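Local atomic coordinates of octopine dehydrogenase (Pecten maximus, PDB entry 3C7A), a protein that catalyses the NADH-dependent reductive condensation of L-arginine with pyruvate to D-octopine, and the reverse oxidation of D-octopine with NAD(+). Residues V29-T33 with I78-A83; P213-F217 with L354-A358; E50-N56 with G154-L160; K198-E202 with N267-V272. All blocks are in the same frame, centred on the assembly; numbering follows the deposited sequence.

Contact 1: V29-T33 with I78-A83; sequences VRVLT and IAISGA
The guanidinium group of Arg30 meets the backbone of residues 78-83 mainly with its edge, the carbonyl oxygen of Ala79 lying close to its plane, while Ile78 O, Ser81 O and the methyl of Ala83 approach obliquely. Arg30 NE donates to Ala79 O over 2.9 Å with an N-H...O angle of 159°. On the acceptor side the donor sits above the carbonyl plane, so the bond is well aligned for the arginine but not for the oxygen. A second, weak bond joins Arg30 NH2 to the same Ala79 O at 3.3 Å, making a forked grip on one carbonyl. The bend at chi3 (-77°) turns the head of the side chain toward the Ala79 carbonyl. NH1 is held in a salt bridge by Glu28, which helps fix the rotation of the group. With a methionine in place of this arginine, the Ala79 carbonyl would probably lose both its side-chain donors and Glu28 its positive mate. Beside this polar end, Leu32 CB rests on Ala79 CB at 4.1 Å, and Ala83 CB lies 3.8 Å from Arg30 NH2. Ile80 to Ala83 form a type II turn, closed by Ala83 N bonding to Ile80 O. The whole is an alpha/beta layer contact of the Rossmann-type dinucleotide-binding fold, in which helix 76-80 and the turn that follows, leading on toward strand 85-88, pack against the parallel strand 27-32.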
loop_
_atom_site.group_PDB
_atom_site.type_symbol
_atom_site.label_atom_id
_atom_site.label_comp_id
_atom_site.label_asym_id
_atom_site.label_seq_id
_atom_site.Cartn_x
_atom_site.Cartn_y
_atom_site.Cartn_z
ATOM N N VAL A 29 5.485 -13.957 -19.711
ATOM C CA VAL A 29 5.891 -12.995 -18.670
ATOM C C VAL A 29 7.161 -12.209 -19.033
ATOM O O VAL A 29 8.162 -12.794 -19.460
ATOM C CB VAL A 29 6.090 -13.697 -17.287
ATOM C CG1 VAL A 29 6.584 -12.712 -16.223
ATOM C CG2 VAL A 29 4.799 -14.370 -16.822
ATOM N N ARG A 30 7.105 -10.887 -18.851
ATOM C CA ARG A 30 8.268 -10.004 -19.004
ATOM C C ARG A 30 8.545 -9.230 -17.710
ATOM O O ARG A 30 7.614 -8.746 -17.063
ATOM C CB ARG A 30 8.062 -9.024 -20.166
ATOM C CG ARG A 30 7.838 -9.697 -21.513
ATOM C CD ARG A 30 7.975 -8.727 -22.676
ATOM N NE ARG A 30 6.804 -7.864 -22.848
ATOM C CZ ARG A 30 5.659 -8.236 -23.420
ATOM N NH1 ARG A 30 5.498 -9.476 -23.869
ATOM N NH2 ARG A 30 4.667 -7.365 -23.533
ATOM N N VAL A 31 9.821 -9.118 -17.340
ATOM C CA VAL A 31 10.228 -8.424 -16.108
ATOM C C VAL A 31 10.994 -7.128 -16.418
ATOM O O VAL A 31 11.940 -7.133 -17.214
ATOM C CB VAL A 31 11.082 -9.345 -15.178
ATOM C CG1 VAL A 31 11.457 -8.630 -13.880
ATOM C CG2 VAL A 31 10.345 -10.641 -14.867
ATOM N N LEU A 32 10.574 -6.031 -15.785
ATOM C CA LEU A 32 11.223 -4.720 -15.931
ATOM C C LEU A 32 11.648 -4.141 -14.574
ATOM O O LEU A 32 10.842 -4.081 -13.639
ATOM C CB LEU A 32 10.287 -3.737 -16.658
ATOM C CG LEU A 32 10.718 -2.275 -16.862
ATOM C CD1 LEU A 32 11.752 -2.141 -17.977
ATOM C CD2 LEU A 32 9.515 -1.378 -17.146
ATOM N N THR A 33 12.913 -3.722 -14.479
ATOM C CA THR A 33 13.444 -3.025 -13.292
ATOM C C THR A 33 14.371 -1.860 -13.676
ATOM O O THR A 33 15.207 -1.991 -14.575
ATOM C CB THR A 33 14.154 -3.989 -12.286
ATOM O OG1 THR A 33 14.856 -3.228 -11.292
ATOM C CG2 THR A 33 15.143 -4.919 -12.993
ATOM N N ILE A 78 10.723 -2.881 -25.076
ATOM C CA ILE A 78 10.582 -4.337 -25.173
ATOM C C ILE A 78 9.531 -4.877 -24.190
ATOM O O ILE A 78 8.717 -5.734 -24.548
ATOM C CB ILE A 78 11.949 -5.054 -24.965
ATOM C CG1 ILE A 78 12.942 -4.643 -26.061
ATOM C CG2 ILE A 78 11.778 -6.582 -24.931
ATOM C CD1 ILE A 78 14.393 -4.992 -25.764
ATOM N N ALA A 79 9.546 -4.359 -22.961
ATOM C CA ALA A 79 8.716 -4.887 -21.871
ATOM C C ALA A 79 7.230 -4.501 -21.923
ATOM O O ALA A 79 6.367 -5.322 -21.597
ATOM C CB ALA A 79 9.315 -4.502 -20.518
ATOM N N ILE A 80 6.941 -3.263 -22.325
ATOM C CA ILE A 80 5.578 -2.709 -22.261
ATOM C C ILE A 80 4.750 -2.901 -23.544
ATOM O O ILE A 80 3.524 -3.049 -23.472
ATOM C CB ILE A 80 5.590 -1.199 -21.840
ATOM C CG1 ILE A 80 6.239 -1.008 -20.456
ATOM C CG2 ILE A 80 4.181 -0.578 -21.884
ATOM C CD1 ILE A 80 5.423 -1.527 -19.261
ATOM N N SER A 81 5.408 -2.897 -24.704
ATOM C CA SER A 81 4.709 -2.972 -25.998
ATOM C C SER A 81 3.903 -4.260 -26.189
ATOM O O SER A 81 4.462 -5.361 -26.192
ATOM C CB SER A 81 5.686 -2.776 -27.167
ATOM O OG SER A 81 6.214 -1.462 -27.178
ATOM N N GLY A 82 2.587 -4.106 -26.337
ATOM C CA GLY A 82 1.678 -5.234 -26.575
ATOM C C GLY A 82 1.136 -5.942 -25.339
ATOM O O GLY A 82 0.430 -6.947 -25.457
ATOM N N ALA A 83 1.453 -5.417 -24.155
ATOM C CA ALA A 83 1.050 -6.043 -22.888
ATOM C C ALA A 83 -0.434 -5.845 -22.559
ATOM O O ALA A 83 -0.986 -4.762 -22.764
ATOM C CB ALA A 83 1.924 -5.535 -21.745
#

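Contact 2: P213-F217 with L354-A358; sequences PAILF and LIMWA
Phe217 drives the edge of its ring into the face of the Trp357 indole, and this T-shaped pair is the tight part of the contact. The ring of Phe217 and the five-membered ring of Trp357 have centroids 5.0 Å apart and planes inclined at 76°. Phe217 CD1 makes the closest approach, 3.6 Å from Trp357 CD2 and offset toward the rim of the indole. Both side chains leave their helices with CG opposite the backbone N (chi1 180° for Phe217), which carries the two rings into the gap between helices 211-220 and 349-362. Leu354 closes the same patch: its CD2 lies 3.9 Å from Phe217 CB, and its other methyl, CD1, reaches Ala214 CB at 4.2 Å. Further along the indole the packing is looser, with Trp357 CH2 4.0 Å from Leu216 O and, away from the indole, Pro213 O 4.3 Å from Leu354 CD2. Phe217 and Trp357 are also the partly exposed members of the interface, whereas Pro213, Ala214, Leu216 and Leu354 are buried. The short helical segments cross at 67°, their axes 10.5 Å apart. Pro213 directly follows the active-site His212 and also touches Met334 of helix 330-344. The side chains that meet are all apolar or aromatic, which suggests that shape and dispersion mainly hold the segments here, probably with a contribution from ring edge over ring face.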
loop_
_atom_site.group_PDB
_atom_site.type_symbol
_atom_site.label_atom_id
_atom_site.label_comp_id
_atom_site.label_asym_id
_atom_site.label_seq_id
_atom_site.Cartn_x
_atom_site.Cartn_y
_atom_site.Cartn_z
ATOM N N PRO A 213 2.068 5.626 13.771
ATOM C CA PRO A 213 2.457 6.891 14.413
ATOM C C PRO A 213 1.872 7.098 15.819
ATOM O O PRO A 213 2.519 7.728 16.660
ATOM C CB PRO A 213 1.916 7.954 13.448
ATOM C CG PRO A 213 1.842 7.263 12.134
ATOM C CD PRO A 213 1.415 5.868 12.469
ATOM N N ALA A 214 0.672 6.569 16.065
ATOM C CA ALA A 214 0.011 6.689 17.371
ATOM C C ALA A 214 0.665 5.837 18.464
ATOM O O ALA A 214 0.710 6.243 19.629
ATOM C CB ALA A 214 -1.477 6.356 17.254
ATOM N N ILE A 215 1.159 4.660 18.084
ATOM C CA ILE A 215 1.835 3.744 19.012
ATOM C C ILE A 215 3.209 4.281 19.442
ATOM O O ILE A 215 3.606 4.131 20.605
ATOM C CB ILE A 215 1.938 2.305 18.417
ATOM C CG1 ILE A 215 0.540 1.679 18.305
ATOM C CG2 ILE A 215 2.860 1.412 19.260
ATOM C CD1 ILE A 215 0.466 0.437 17.424
ATOM N N LEU A 216 3.917 4.914 18.508
ATOM C CA LEU A 216 5.209 5.545 18.794
ATOM C C LEU A 216 5.069 6.796 19.673
ATOM O O LEU A 216 5.907 7.043 20.545
ATOM C CB LEU A 216 5.954 5.879 17.494
ATOM C CG LEU A 216 6.511 4.722 16.652
ATOM C CD1 LEU A 216 6.857 5.194 15.246
ATOM C CD2 LEU A 216 7.725 4.069 17.312
ATOM N N PHE A 217 4.009 7.570 19.437
ATOM C CA PHE A 217 3.707 8.771 20.227
ATOM C C PHE A 217 3.270 8.431 21.657
ATOM O O PHE A 217 3.571 9.172 22.595
ATOM C CB PHE A 217 2.637 9.624 19.526
ATOM C CG PHE A 217 2.255 10.879 20.276
ATOM C CD1 PHE A 217 3.074 12.006 20.246
ATOM C CD2 PHE A 217 1.068 10.936 21.003
ATOM C CE1 PHE A 217 2.722 13.169 20.935
ATOM C CE2 PHE A 217 0.705 12.093 21.696
ATOM C CZ PHE A 217 1.535 13.211 21.662
ATOM N N LEU A 354 -0.807 14.341 15.570
ATOM C CA LEU A 354 0.177 13.303 15.256
ATOM C C LEU A 354 1.068 13.678 14.071
ATOM O O LEU A 354 2.231 13.275 14.016
ATOM C CB LEU A 354 -0.513 11.952 15.008
ATOM C CG LEU A 354 -1.279 11.306 16.171
ATOM C CD1 LEU A 354 -2.140 10.150 15.677
ATOM C CD2 LEU A 354 -0.341 10.839 17.288
ATOM N N ILE A 355 0.517 14.448 13.131
ATOM C CA ILE A 355 1.261 14.925 11.956
ATOM C C ILE A 355 2.389 15.893 12.346
ATOM O O ILE A 355 3.521 15.753 11.874
ATOM C CB ILE A 355 0.316 15.574 10.895
ATOM C CG1 ILE A 355 -0.606 14.515 10.277
ATOM C CG2 ILE A 355 1.118 16.283 9.795
ATOM C CD1 ILE A 355 -1.837 15.081 9.580
ATOM N N MET A 356 2.076 16.856 13.214
ATOM C CA MET A 356 3.040 17.882 13.634
ATOM C C MET A 356 4.220 17.308 14.429
ATOM O O MET A 356 5.354 17.778 14.290
ATOM C CB MET A 356 2.348 18.994 14.436
ATOM C CG MET A 356 1.268 19.780 13.675
ATOM S SD MET A 356 1.837 20.684 12.213
ATOM C CE MET A 356 2.866 21.956 12.948
ATOM N N TRP A 357 3.949 16.294 15.250
ATOM C CA TRP A 357 4.984 15.631 16.051
ATOM C C TRP A 357 5.901 14.738 15.208
ATOM O O TRP A 357 7.119 14.743 15.397
ATOM C CB TRP A 357 4.351 14.822 17.195
ATOM C CG TRP A 357 5.354 14.123 18.083
ATOM C CD1 TRP A 357 6.056 14.672 19.118
ATOM C CD2 TRP A 357 5.758 12.746 18.010
ATOM N NE1 TRP A 357 6.875 13.727 19.692
ATOM C CE2 TRP A 357 6.712 12.537 19.033
ATOM C CE3 TRP A 357 5.410 11.672 17.179
ATOM C CZ2 TRP A 357 7.320 11.294 19.250
ATOM C CZ3 TRP A 357 6.016 10.435 17.394
ATOM C CH2 TRP A 357 6.962 10.259 18.423
ATOM N N ALA A 358 5.309 13.983 14.283
ATOM C CA ALA A 358 6.044 12.995 13.485
ATOM C C ALA A 358 6.989 13.604 12.445
ATOM O O ALA A 358 8.096 13.096 12.246
ATOM C CB ALA A 358 5.080 12.017 12.822
#

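Contact 3: E50-N56 with G154-L160; sequences ELTVIVN and GRKVEVL
Strands 51-56 and 156-160 run parallel, their axes 4.9 Å apart and inclined by 18°, in regular register from Thr52 with Lys156 to Val55 with Val159. They belong to the mixed sheet that includes the Rossmann-type strands, and strand 62-67 pairs antiparallel with the other side of 51-56. The ladder alternates: Thr52 N bonds to Arg155 O, Val157 N to Thr52 O, Ile54 N to Val157 O and Val159 N to Ile54 O, the last at 3.0 Å and 178°. At the start, Arg155 and Lys156 form a classic bulge opposite Glu152. Val53, Val55, Val157 and Val159 share one face, where Val53 CG2 lies alongside Val157 CG1 at 3.9 Å, and Val157 and Val159 touch Thr16 of helix 12-21. On the other face Ile54 CD1 crosses the chain of Lys156, 3.8 Å from its CD. At the far end Asn56 N bonds weakly to Val159 O; Asn56 ND2 donates to the same Val159 O over 3.1 Å, from above the carbonyl plane, and to Glu158 OE2 over 3.3 Å, while OD1 takes a bond from Gln62. A leucine here would probably leave Glu158 and Gln62 each without this partner and Val159 O with only the weak backbone bond among those described. Where the strands begin, one water donates to Glu50 O and Arg155 O and accepts from Thr52 OG1, which is 2.7 Å away.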
loop_
_atom_site.group_PDB
_atom_site.type_symbol
_atom_site.label_atom_id
_atom_site.label_comp_id
_atom_site.label_asym_id
_atom_site.label_seq_id
_atom_site.Cartn_x
_atom_site.Cartn_y
_atom_site.Cartn_z
ATOM N N GLU A 50 16.409 -22.875 -13.694
ATOM C CA GLU A 50 15.023 -22.462 -13.433
ATOM C C GLU A 50 14.879 -21.754 -12.079
ATOM O O GLU A 50 15.617 -22.050 -11.136
ATOM C CB GLU A 50 14.084 -23.676 -13.474
ATOM C CG GLU A 50 13.937 -24.342 -14.842
ATOM C CD GLU A 50 12.947 -25.502 -14.832
ATOM O OE1 GLU A 50 13.159 -26.475 -14.074
ATOM O OE2 GLU A 50 11.958 -25.446 -15.593
ATOM N N LEU A 51 13.923 -20.828 -11.994
ATOM C CA LEU A 51 13.609 -20.120 -10.745
ATOM C C LEU A 51 12.714 -20.981 -9.843
ATOM O O LEU A 51 11.749 -21.583 -10.319
ATOM C CB LEU A 51 12.934 -18.776 -11.054
ATOM C CG LEU A 51 12.625 -17.785 -9.923
ATOM C CD1 LEU A 51 13.888 -17.106 -9.403
ATOM C CD2 LEU A 51 11.620 -16.740 -10.392
ATOM N N THR A 52 13.031 -21.022 -8.547
ATOM C CA THR A 52 12.346 -21.911 -7.595
ATOM C C THR A 52 11.602 -21.162 -6.478
ATOM O O THR A 52 12.173 -20.296 -5.808
ATOM C CB THR A 52 13.335 -22.935 -6.962
ATOM O OG1 THR A 52 14.137 -23.536 -7.988
ATOM C CG2 THR A 52 12.588 -24.031 -6.207
ATOM N N VAL A 53 10.327 -21.512 -6.289
ATOM C CA VAL A 53 9.503 -20.986 -5.193
ATOM C C VAL A 53 9.119 -22.121 -4.232
ATOM O O VAL A 53 8.522 -23.118 -4.646
ATOM C CB VAL A 53 8.216 -20.279 -5.718
ATOM C CG1 VAL A 53 7.391 -19.712 -4.564
ATOM C CG2 VAL A 53 8.559 -19.171 -6.714
ATOM N N ILE A 54 9.466 -21.960 -2.954
ATOM C CA ILE A 54 9.163 -22.960 -1.919
ATOM C C ILE A 54 7.980 -22.507 -1.057
ATOM O O ILE A 54 8.027 -21.443 -0.435
ATOM C CB ILE A 54 10.396 -23.252 -1.018
ATOM C CG1 ILE A 54 11.618 -23.606 -1.872
ATOM C CG2 ILE A 54 10.091 -24.380 -0.025
ATOM C CD1 ILE A 54 12.947 -23.429 -1.162
ATOM N N VAL A 55 6.930 -23.328 -1.024
ATOM C CA VAL A 55 5.679 -22.979 -0.339
ATOM C C VAL A 55 5.426 -23.850 0.900
ATOM O O VAL A 55 5.320 -25.075 0.798
ATOM C CB VAL A 55 4.456 -23.058 -1.304
ATOM C CG1 VAL A 55 3.161 -22.700 -0.582
ATOM C CG2 VAL A 55 4.654 -22.144 -2.511
ATOM N N ASN A 56 5.335 -23.204 2.062
ATOM C CA ASN A 56 4.983 -23.878 3.313
ATOM C C ASN A 56 3.473 -24.078 3.429
ATOM O O ASN A 56 2.702 -23.122 3.311
ATOM C CB ASN A 56 5.509 -23.094 4.519
ATOM C CG ASN A 56 7.014 -23.212 4.688
ATOM O OD1 ASN A 56 7.545 -24.304 4.896
ATOM N ND2 ASN A 56 7.708 -22.081 4.614
ATOM N N GLY A 154 18.033 -13.892 -7.179
ATOM C CA GLY A 154 17.774 -14.282 -8.564
ATOM C C GLY A 154 17.534 -15.765 -8.796
ATOM O O GLY A 154 17.366 -16.190 -9.942
ATOM N N ARG A 155 17.501 -16.549 -7.718
ATOM C CA ARG A 155 17.446 -18.011 -7.827
ATOM C C ARG A 155 16.395 -18.703 -6.942
ATOM O O ARG A 155 15.777 -19.679 -7.376
ATOM C CB ARG A 155 18.834 -18.621 -7.572
ATOM C CG ARG A 155 19.888 -18.270 -8.630
ATOM C CD ARG A 155 21.265 -18.849 -8.298
ATOM N NE ARG A 155 21.290 -20.311 -8.366
ATOM C CZ ARG A 155 21.523 -21.018 -9.470
ATOM N NH1 ARG A 155 21.757 -20.412 -10.629
ATOM N NH2 ARG A 155 21.519 -22.343 -9.414
ATOM N N LYS A 156 16.195 -18.208 -5.719
ATOM C CA LYS A 156 15.331 -18.893 -4.743
ATOM C C LYS A 156 14.601 -17.944 -3.782
ATOM O O LYS A 156 15.199 -17.002 -3.258
ATOM C CB LYS A 156 16.153 -19.911 -3.942
ATOM C CG LYS A 156 15.338 -21.032 -3.302
ATOM C CD LYS A 156 16.190 -21.888 -2.361
ATOM C CE LYS A 156 17.184 -22.775 -3.113
ATOM N NZ LYS A 156 16.521 -23.917 -3.809
ATOM N N VAL A 157 13.315 -18.220 -3.547
ATOM C CA VAL A 157 12.477 -17.438 -2.622
ATOM C C VAL A 157 11.517 -18.341 -1.814
ATOM O O VAL A 157 11.053 -19.368 -2.315
ATOM C CB VAL A 157 11.714 -16.292 -3.370
ATOM C CG1 VAL A 157 10.672 -16.848 -4.346
ATOM C CG2 VAL A 157 11.083 -15.302 -2.387
ATOM N N GLU A 158 11.231 -17.949 -0.568
ATOM C CA GLU A 158 10.403 -18.750 0.347
ATOM C C GLU A 158 9.134 -18.024 0.818
ATOM O O GLU A 158 9.191 -16.869 1.244
ATOM C CB GLU A 158 11.235 -19.201 1.563
ATOM C CG GLU A 158 10.528 -20.198 2.491
ATOM C CD GLU A 158 11.327 -20.546 3.744
ATOM O OE1 GLU A 158 12.315 -19.847 4.061
ATOM O OE2 GLU A 158 10.955 -21.529 4.423
ATOM N N VAL A 159 7.999 -18.719 0.744
ATOM C CA VAL A 159 6.718 -18.205 1.242
ATOM C C VAL A 159 6.426 -18.771 2.639
ATOM O O VAL A 159 6.336 -19.990 2.819
ATOM C CB VAL A 159 5.545 -18.532 0.268
ATOM C CG1 VAL A 159 4.198 -18.132 0.867
ATOM C CG2 VAL A 159 5.749 -17.846 -1.083
ATOM N N LEU A 160 6.282 -17.878 3.617
ATOM C CA LEU A 160 6.027 -18.269 5.007
ATOM C C LEU A 160 4.538 -18.460 5.319
ATOM O O LEU A 160 4.188 -19.230 6.219
ATOM C CB LEU A 160 6.645 -17.257 5.988
ATOM C CG LEU A 160 8.165 -17.142 6.211
ATOM C CD1 LEU A 160 8.846 -18.499 6.424
ATOM C CD2 LEU A 160 8.861 -16.351 5.102
HETATM O O HOH W 1 16.505 -22.311 -8.591
#

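Contact 4: K198-E202 with N267-V272; sequences KHFLE and NDLSDV
The imidazole of His199 is flanked by two residues set quite differently against it. Leu269 reaches over one face, its CD1 4.0 Å from the ring centroid and only 11° off the normal, a CH-pi contact centred on the ring. Asn267 comes instead to the edge, where NE2 of His199 makes a weak bond to Asn267 OD1 at 3.3 Å, ring and amide planes standing 67° apart; the other end of that amide donates to Cys264 O. At another point on the edge ND1 accepts from Leu201 N, almost in the ring plane, making His199 the N-cap of helix 200-205, its imidazole fixed by a bond at each nitrogen and a methyl on a face. Within the alpha-helical domain this joins the start of helix 200-205 to the loop between helices 240-263 and 275-282, where the Val272 side chain comes within about 5 Å of that of Met206, an L-arginine-binding residue; Leu395 of helix 391-396 touches both His199 and Asn267. Lys198 stretches along the loop and crosses Asp271 at about a right angle, bending at chi4 (70°) to bring NZ within 3.1 Å of Asp271 OD2. This salt bridge meets the carboxylate from above its plane. Asp268 lies obliquely beside the same chain, OD2 3.6 Å from Lys198 CD, while its OD1 closes an Asx turn by accepting from Ser270 N and also from Ser270 OG. A water donating to Glu202 OE2 and Asp271 OD2 spans their steeply turned carboxylates; the Glu202 and Val272 side chains run past one another in opposite senses, Glu202 CG 4.2 Å from Val272 CG2.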
loop_
_atom_site.group_PDB
_atom_site.type_symbol
_atom_site.label_atom_id
_atom_site.label_comp_id
_atom_site.label_asym_id
_atom_site.label_seq_id
_atom_site.Cartn_x
_atom_site.Cartn_y
_atom_site.Cartn_z
ATOM N N LYS A 198 -16.717 -1.599 -3.000
ATOM C CA LYS A 198 -17.760 -0.712 -3.541
ATOM C C LYS A 198 -17.260 0.578 -4.209
ATOM O O LYS A 198 -17.817 0.998 -5.227
ATOM C CB LYS A 198 -18.797 -0.371 -2.462
ATOM C CG LYS A 198 -19.789 -1.489 -2.156
ATOM C CD LYS A 198 -20.775 -1.063 -1.073
ATOM C CE LYS A 198 -21.917 -2.059 -0.914
ATOM N NZ LYS A 198 -21.482 -3.357 -0.318
ATOM N N HIS A 199 -16.230 1.204 -3.634
ATOM C CA HIS A 199 -15.741 2.513 -4.101
ATOM C C HIS A 199 -14.239 2.675 -3.842
ATOM O O HIS A 199 -13.708 2.095 -2.891
ATOM C CB HIS A 199 -16.519 3.636 -3.404
ATOM C CG HIS A 199 -16.541 4.932 -4.159
ATOM N ND1 HIS A 199 -15.502 5.837 -4.117
ATOM C CD2 HIS A 199 -17.486 5.482 -4.957
ATOM C CE1 HIS A 199 -15.801 6.884 -4.866
ATOM N NE2 HIS A 199 -17.001 6.693 -5.387
ATOM N N PHE A 200 -13.558 3.465 -4.676
ATOM C CA PHE A 200 -12.106 3.663 -4.534
ATOM C C PHE A 200 -11.703 4.551 -3.347
ATOM O O PHE A 200 -10.587 4.432 -2.831
ATOM C CB PHE A 200 -11.454 4.127 -5.855
ATOM C CG PHE A 200 -11.523 5.617 -6.103
ATOM C CD1 PHE A 200 -12.658 6.195 -6.667
ATOM C CD2 PHE A 200 -10.435 6.437 -5.805
ATOM C CE1 PHE A 200 -12.719 7.570 -6.909
ATOM C CE2 PHE A 200 -10.483 7.813 -6.043
ATOM C CZ PHE A 200 -11.629 8.380 -6.597
ATOM N N LEU A 201 -12.607 5.433 -2.923
ATOM C CA LEU A 201 -12.386 6.269 -1.735
ATOM C C LEU A 201 -12.624 5.499 -0.430
ATOM O O LEU A 201 -12.111 5.883 0.625
ATOM C CB LEU A 201 -13.249 7.540 -1.777
ATOM C CG LEU A 201 -12.892 8.657 -2.770
ATOM C CD1 LEU A 201 -13.947 9.758 -2.735
ATOM C CD2 LEU A 201 -11.506 9.247 -2.511
ATOM N N GLU A 202 -13.408 4.421 -0.513
ATOM C CA GLU A 202 -13.570 3.468 0.590
ATOM C C GLU A 202 -12.230 2.787 0.893
ATOM O O GLU A 202 -11.812 2.713 2.052
ATOM C CB GLU A 202 -14.640 2.417 0.246
ATOM C CG GLU A 202 -14.820 1.305 1.292
ATOM C CD GLU A 202 -15.406 0.015 0.715
ATOM O OE1 GLU A 202 -16.241 0.084 -0.214
ATOM O OE2 GLU A 202 -15.033 -1.075 1.203
ATOM N N ASN A 267 -22.764 8.120 -4.821
ATOM C CA ASN A 267 -21.491 7.509 -4.434
ATOM C C ASN A 267 -21.631 6.746 -3.111
ATOM O O ASN A 267 -21.865 7.350 -2.060
ATOM C CB ASN A 267 -20.380 8.568 -4.341
ATOM C CG ASN A 267 -20.129 9.284 -5.667
ATOM O OD1 ASN A 267 -19.219 8.926 -6.417
ATOM N ND2 ASN A 267 -20.937 10.302 -5.957
ATOM N N ASP A 268 -21.491 5.421 -3.176
ATOM C CA ASP A 268 -21.742 4.538 -2.030
ATOM C C ASP A 268 -20.488 4.262 -1.190
ATOM O O ASP A 268 -19.607 3.496 -1.596
ATOM C CB ASP A 268 -22.374 3.218 -2.504
ATOM C CG ASP A 268 -22.955 2.384 -1.361
ATOM O OD1 ASP A 268 -22.894 2.808 -0.186
ATOM O OD2 ASP A 268 -23.485 1.289 -1.646
ATOM N N LEU A 269 -20.430 4.884 -0.012
ATOM C CA LEU A 269 -19.307 4.724 0.917
ATOM C C LEU A 269 -19.738 4.102 2.256
ATOM O O LEU A 269 -19.104 4.334 3.291
ATOM C CB LEU A 269 -18.605 6.073 1.147
ATOM C CG LEU A 269 -17.537 6.567 0.157
ATOM C CD1 LEU A 269 -18.128 7.032 -1.173
ATOM C CD2 LEU A 269 -16.708 7.681 0.784
ATOM N N SER A 270 -20.800 3.297 2.222
ATOM C CA SER A 270 -21.418 2.747 3.439
ATOM C C SER A 270 -20.642 1.612 4.127
ATOM O O SER A 270 -20.956 1.254 5.266
ATOM C CB SER A 270 -22.860 2.302 3.157
ATOM O OG SER A 270 -22.906 1.290 2.164
ATOM N N ASP A 271 -19.707 0.960 3.443
ATOM C CA ASP A 271 -18.839 -0.087 4.018
ATOM C C ASP A 271 -17.582 0.404 4.848
ATOM O O ASP A 271 -16.818 -0.379 5.325
ATOM C CB ASP A 271 -18.430 -1.130 2.942
ATOM C CG ASP A 271 -19.544 -2.170 2.612
ATOM O OD1 ASP A 271 -20.655 -2.029 3.044
ATOM O OD2 ASP A 271 -19.299 -3.135 1.907
ATOM N N VAL A 272 -17.399 1.703 4.951
ATOM C CA VAL A 272 -16.494 2.300 5.928
ATOM C C VAL A 272 -16.972 2.072 7.398
ATOM O O VAL A 272 -18.032 2.506 7.760
ATOM C CB VAL A 272 -16.242 3.833 5.657
ATOM C CG1 VAL A 272 -15.415 4.491 6.767
ATOM C CG2 VAL A 272 -15.620 4.121 4.271
HETATM O O HOH W 2 -18.451 1.433 0.644
HETATM O O HOH W 3 -14.715 -1.933 4.350
HETATM O O HOH W 4 -16.534 -3.360 0.679
#

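In the fold
The four contacts divide between the two halves of the enzyme. Contacts 1 and 3 belong to the nucleotide-binding half and reach the same mixed sheet, their centres about 22 Å apart and their segments alternating along the chain. Contacts 2 and 4 follow later, interleaved in the same manner within the alpha-helical domain, with centres about 27 Å apart; helices 200-205 and 211-220, one from each, are consecutive. Contact 2 lies about 41 Å, centre to centre, from contact 1, on the opposite side of the chain's centre. No two contacts touch. Each half is thus tied by its own crossed long-range pairings, consistent with separate domains that bring NADH and the substrates together between them.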